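Local atomic coordinates of 2-oxoglutarate carboxylase small subunit (Hydrogenobacter thermophilus, PDB entry 7KCT), a protein that is the biotin carboxylase-type subunit of a carboxylase, built around an ATP-grasp domain, and binds ADP, bicarbonate and magnesium in this structure. Residues 23-26 and 27-31; 47-50 and 51-54. One frame throughout, in Å; residues are numbered along the deposited sequence.

Contacts 1 and 2 are local contacts on two successive helices of the N-terminal domain: residues 23-31 belong to helix 20-32, residues 47-54 include the short helix 49-53, and strand 36-41 comes between them in sequence. Their centres lie about 11 Å apart and the two helices touch. CD1 of I27 rests 3.5 Å from the carbonyl O of H50, CB of A23 packs on CB of H50, and CE of M53 comes within 3.6 Å of the carbonyl O of C24 and also meets CG2 of I27. Both contacts reach the second subunit. A bound ADP is more distant, about 12 Å from the side chain of R25 in contact 1.

Contact 1 (23-26 and 27-31); sequences ACRV and IRACK
A23 and I27 open a run of i to i+4 contacts within a largely buried stretch of helix 20-32, the crossover helix of the first beta-alpha-beta unit in the N-terminal domain. I27 N donates to A23 O at 2.9 Å. The bonds from R28 N to C24 O and from C30 N to V26 O repeat the i to i+4 pattern, while A29 N to R25 O is longer, 3.3 Å.

The side chain of I27 packs beside the same carbonyl that its N-H uses. With CG1 beside its own backbone N (chi1 -71°), the branch runs back along the helix, and CG1 lies 3.2 Å from A23 O. One turn on, CG1 of V26 approaches SG of C30 at 4.3 Å, a loose apolar touch between two compact residues that suit a face lying against a sheet. On another side, R25 bends at chi2 (79°) and brings NH1 obliquely to CB of A29, 4.0 Å away; the small methyl probably suits this passage of the guanidinium close to the helix. Its charge is answered by E309 and D315, and NE by H305, which ties the helix to the region around helices 305-312 and 316-324. R28 extends away, its NH2 hydrogen-bonded to OG1 of T417 of the second subunit.

The packing faces of the helix overlap: A23, V26, I27 and C30 touch strand 13-16, I27 and C30 also meet T37 of strand 36-41, R25, V26, A29 and C30 lie on helix 316-324, and A23, C24 and I27 on helix 49-53. V26 and C30 thus reach both the sheet and helix 316-324.

Contact 2 (47-50 and 51-54); sequences TARH and VKMA
Backbone bonds join A48 to K52 and wind the short helix 49-53. A48, at the N-cap position, offers its carbonyl O to K52 N at 3.2 Å and more weakly to V51 N. M53 N to R49 O follows at 3.0 Å, and A54 N to H50 O closes the last turn before the chain leaves helical geometry.

Apolar contacts gather around V51. Its CG2 sits over one face of the H50 imidazole, 4.0 Å from the centroid and 14° off the normal, a CH-pi contact. The ring is carried there by a chi1 of 74°, which sets CG between the backbone N and the carbonyl carbon, and NE2 is held by the carbonyl O of I40. The same CG2 also meets CB of A48 at 4.0 Å, a small methyl that suits the close approach of V51.

The charged pair R49 and K52 meets through carbon. R49, folded at chi2 and chi3, lays one face of its guanidinium against CD of K52, which is 3.5 Å from NH1 and stands toward the rim of that face. Although NH2 of R49 and NZ of K52 are 4.6 Å apart, both residues form salt bridges with E419 of the second subunit, a shared carboxylate that probably offsets their like charges; Y367 of that subunit adds a cation-pi contact to R49.

Linking parallel strands 36-41 and 56-59, this short helix is the crossover of a beta-alpha-beta unit, as in Rossmann-like domains, with one side turned to the subunit interface.

Contact 1 (23-26 and 27-31)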
ATOM      1  N   ALA A  23      10.349   2.711  13.984  1.00 22.49           N
ATOM      2  CA  ALA A  23      10.429   4.131  14.278  1.00 21.93           C
ATOM      3  C   ALA A  23       9.752   4.916  13.156  1.00 25.69           C
ATOM      4  O   ALA A  23       8.981   5.849  13.432  1.00 22.13           O
ATOM      5  CB  ALA A  23      11.880   4.566  14.507  1.00 20.94           C
ATOM      6  N   CYS A  24       9.909   4.467  11.899  1.00 21.96           N
ATOM      7  CA  CYS A  24       9.225   5.134  10.793  1.00 22.95           C
ATOM      8  C   CYS A  24       7.715   5.000  10.899  1.00 26.55           C
ATOM      9  O   CYS A  24       6.985   5.972  10.657  1.00 27.23           O
ATOM     10  CB  CYS A  24       9.723   4.597   9.447  1.00 25.34           C
ATOM     11  SG  CYS A  24      11.481   5.021   9.129  1.00 27.93           S
ATOM     12  N   ARG A  25       7.236   3.816  11.257  1.00 23.37           N
ATOM     13  CA  ARG A  25       5.809   3.565  11.453  1.00 21.64           C
ATOM     14  C   ARG A  25       5.209   4.479  12.506  1.00 25.35           C
ATOM     15  O   ARG A  25       4.106   5.022  12.330  1.00 24.38           O
ATOM     16  CB  ARG A  25       5.635   2.087  11.837  1.00 24.60           C
ATOM     17  CG  ARG A  25       4.259   1.747  12.374  1.00 25.47           C
ATOM     18  CD  ARG A  25       3.275   1.613  11.234  1.00 26.95           C
ATOM     19  NE  ARG A  25       1.908   1.294  11.636  1.00 28.02           N
ATOM     20  CZ  ARG A  25       0.954   2.186  11.831  1.00 31.40           C
ATOM     21  NH1 ARG A  25       1.214   3.489  11.708  1.00 26.72           N
ATOM     22  NH2 ARG A  25      -0.273   1.756  12.127  1.00 32.72           N
ATOM     23  N   VAL A  26       5.897   4.645  13.624  1.00 23.19           N
ATOM     24  CA  VAL A  26       5.399   5.546  14.653  1.00 24.85           C
ATOM     25  C   VAL A  26       5.474   7.002  14.195  1.00 24.94           C
ATOM     26  O   VAL A  26       4.549   7.787  14.436  1.00 23.13           O
ATOM     27  CB  VAL A  26       6.183   5.310  15.959  1.00 23.38           C
ATOM     28  CG1 VAL A  26       5.837   6.362  16.999  1.00 26.76           C
ATOM     29  CG2 VAL A  26       5.902   3.863  16.501  1.00 26.22           C
ATOM     30  N   ILE A  27       6.597   7.405  13.587  1.00 24.90           N
ATOM     31  CA  ILE A  27       6.730   8.772  13.093  1.00 23.12           C
ATOM     32  C   ILE A  27       5.605   9.119  12.143  1.00 23.60           C
ATOM     33  O   ILE A  27       5.058  10.226  12.192  1.00 23.77           O
ATOM     34  CB  ILE A  27       8.099   9.027  12.433  1.00 19.49           C
ATOM     35  CG1 ILE A  27       9.157   9.041  13.501  1.00 23.12           C
ATOM     36  CG2 ILE A  27       8.066  10.381  11.664  1.00 25.32           C
ATOM     37  CD1 ILE A  27      10.547   8.899  13.026  1.00 23.29           C
ATOM     38  N   ARG A  28       5.234   8.196  11.269  1.00 22.23           N
ATOM     39  CA  ARG A  28       4.155   8.465  10.327  1.00 24.32           C
ATOM     40  C   ARG A  28       2.818   8.700  11.033  1.00 26.30           C
ATOM     41  O   ARG A  28       2.039   9.571  10.626  1.00 23.50           O
ATOM     42  CB  ARG A  28       3.993   7.305   9.334  1.00 22.16           C
ATOM     43  CG  ARG A  28       2.811   7.521   8.386  1.00 28.72           C
ATOM     44  CD  ARG A  28       2.800   6.695   7.079  1.00 29.53           C
ATOM     45  NE  ARG A  28       4.099   6.690   6.424  1.00 24.26           N
ATOM     46  CZ  ARG A  28       4.665   7.737   5.834  1.00 25.32           C
ATOM     47  NH1 ARG A  28       4.035   8.893   5.795  1.00 25.53           N
ATOM     48  NH2 ARG A  28       5.878   7.631   5.309  1.00 28.26           N
ATOM     49  N   ALA A  29       2.511   7.873  12.035  1.00 24.99           N
ATOM     50  CA  ALA A  29       1.285   8.037  12.814  1.00 28.47           C
ATOM     51  C   ALA A  29       1.250   9.393  13.493  1.00 25.26           C
ATOM     52  O   ALA A  29       0.195  10.038  13.541  1.00 24.28           O
ATOM     53  CB  ALA A  29       1.153   6.911  13.846  1.00 27.31           C
ATOM     54  N   CYS A  30       2.399   9.835  14.035  1.00 23.77           N
ATOM     55  CA  CYS A  30       2.503  11.146  14.667  1.00 23.07           C
ATOM     56  C   CYS A  30       2.285  12.285  13.672  1.00 26.35           C
ATOM     57  O   CYS A  30       1.612  13.270  13.990  1.00 23.27           O
ATOM     58  CB  CYS A  30       3.869  11.309  15.342  1.00 24.75           C
ATOM     59  SG  CYS A  30       4.142  10.315  16.829  1.00 29.89           S
ATOM     60  N   LYS A  31       2.858  12.184  12.478  1.00 23.74           N
ATOM     61  CA  LYS A  31       2.690  13.251  11.498  1.00 27.34           C
ATOM     62  C   LYS A  31       1.231  13.375  11.081  1.00 29.62           C
ATOM     63  O   LYS A  31       0.701  14.488  10.977  1.00 28.88           O
ATOM     64  CB  LYS A  31       3.556  12.986  10.280  1.00 26.27           C
ATOM     65  CG  LYS A  31       5.048  13.257  10.501  1.00 29.71           C
ATOM     66  CD  LYS A  31       5.853  12.766   9.251  1.00 31.42           C
ATOM     67  CE  LYS A  31       5.753  13.752   8.101  1.00 35.61           C
ATOM     68  NZ  LYS A  31       6.558  15.031   8.308  1.00 35.45           N
TER

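Contact 2 (47-50 and 51-54)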
ATOM      1  N   THR A  47      22.774   8.264   8.636  1.00 32.21           N
ATOM      2  CA  THR A  47      21.941   8.420   7.463  1.00 35.32           C
ATOM      3  C   THR A  47      20.618   7.661   7.582  1.00 29.66           C
ATOM      4  O   THR A  47      19.915   7.555   6.592  1.00 32.01           O
ATOM      5  CB  THR A  47      22.669   7.927   6.204  1.00 33.47           C
ATOM      6  OG1 THR A  47      22.931   6.519   6.337  1.00 42.88           O
ATOM      7  CG2 THR A  47      23.990   8.633   6.013  1.00 45.70           C
ATOM      8  N   ALA A  48      20.245   7.199   8.765  1.00 27.66           N
ATOM      9  CA  ALA A  48      19.036   6.393   8.925  1.00 25.44           C
ATOM     10  C   ALA A  48      17.800   7.154   8.457  1.00 26.22           C
ATOM     11  O   ALA A  48      17.688   8.372   8.634  1.00 23.43           O
ATOM     12  CB  ALA A  48      18.832   5.987  10.382  1.00 30.65           C
ATOM     13  N   ARG A  49      16.865   6.409   7.875  1.00 27.55           N
ATOM     14  CA  ARG A  49      15.613   6.994   7.402  1.00 25.11           C
ATOM     15  C   ARG A  49      14.770   7.585   8.536  1.00 26.20           C
ATOM     16  O   ARG A  49      14.142   8.640   8.356  1.00 24.93           O
ATOM     17  CB  ARG A  49      14.837   5.929   6.639  1.00 23.72           C
ATOM     18  CG  ARG A  49      13.531   6.412   6.128  1.00 25.15           C
ATOM     19  CD  ARG A  49      13.667   7.616   5.213  1.00 29.73           C
ATOM     20  NE  ARG A  49      14.778   7.491   4.263  1.00 26.38           N
ATOM     21  CZ  ARG A  49      15.193   8.456   3.430  1.00 30.88           C
ATOM     22  NH1 ARG A  49      14.637   9.674   3.422  1.00 25.68           N
ATOM     23  NH2 ARG A  49      16.232   8.221   2.640  1.00 27.01           N
ATOM     24  N   HIS A  50      14.737   6.936   9.723  1.00 24.61           N
ATOM     25  CA  HIS A  50      13.938   7.504  10.804  1.00 21.81           C
ATOM     26  C   HIS A  50      14.480   8.849  11.258  1.00 23.80           C
ATOM     27  O   HIS A  50      13.701   9.703  11.667  1.00 23.05           O
ATOM     28  CB  HIS A  50      13.831   6.530  11.988  1.00 27.90           C
ATOM     29  CG  HIS A  50      15.074   6.371  12.835  1.00 26.03           C
ATOM     30  ND1 HIS A  50      16.129   5.554  12.487  1.00 23.82           N
ATOM     31  CD2 HIS A  50      15.360   6.831  14.070  1.00 24.62           C
ATOM     32  CE1 HIS A  50      17.030   5.558  13.453  1.00 26.25           C
ATOM     33  NE2 HIS A  50      16.559   6.291  14.444  1.00 26.67           N
ATOM     34  N   VAL A  51      15.804   9.053  11.160  1.00 23.86           N
ATOM     35  CA  VAL A  51      16.427  10.349  11.447  1.00 24.08           C
ATOM     36  C   VAL A  51      16.018  11.409  10.421  1.00 27.25           C
ATOM     37  O   VAL A  51      15.771  12.554  10.788  1.00 25.00           O
ATOM     38  CB  VAL A  51      17.962  10.197  11.533  1.00 27.83           C
ATOM     39  CG1 VAL A  51      18.704  11.602  11.633  1.00 27.08           C
ATOM     40  CG2 VAL A  51      18.317   9.250  12.692  1.00 30.00           C
ATOM     41  N   LYS A  52      15.929  11.052   9.131  1.00 28.20           N
ATOM     42  CA  LYS A  52      15.484  12.028   8.131  1.00 26.14           C
ATOM     43  C   LYS A  52      14.005  12.387   8.290  1.00 27.17           C
ATOM     44  O   LYS A  52      13.614  13.551   8.095  1.00 28.53           O
ATOM     45  CB  LYS A  52      15.748  11.486   6.727  1.00 23.59           C
ATOM     46  CG  LYS A  52      17.210  11.559   6.304  1.00 34.56           C
ATOM     47  CD  LYS A  52      17.531  10.573   5.157  1.00 41.30           C
ATOM     48  CE  LYS A  52      18.863  10.928   4.462  1.00 50.17           C
ATOM     49  NZ  LYS A  52      18.640  12.062   3.437  1.00 57.08           N
ATOM     50  N   MET A  53      13.169  11.418   8.664  1.00 26.30           N
ATOM     51  CA  MET A  53      11.726  11.652   8.740  1.00 28.06           C
ATOM     52  C   MET A  53      11.348  12.472   9.968  1.00 29.10           C
ATOM     53  O   MET A  53      10.392  13.243   9.910  1.00 27.41           O
ATOM     54  CB  MET A  53      10.950  10.322   8.807  1.00 30.72           C
ATOM     55  CG  MET A  53      10.713   9.579   7.537  1.00 35.17           C
ATOM     56  SD  MET A  53       9.732   8.010   7.735  1.00 36.86           S
ATOM     57  CE  MET A  53       8.268   8.533   8.520  1.00 33.10           C
ATOM     58  N   ALA A  54      12.058  12.313  11.090  1.00 25.48           N
ATOM     59  CA  ALA A  54      11.701  13.023  12.309  1.00 24.05           C
ATOM     60  C   ALA A  54      11.921  14.521  12.111  1.00 24.03           C
ATOM     61  O   ALA A  54      12.742  14.942  11.292  1.00 27.41           O
ATOM     62  CB  ALA A  54      12.558  12.512  13.483  1.00 26.70           C
TER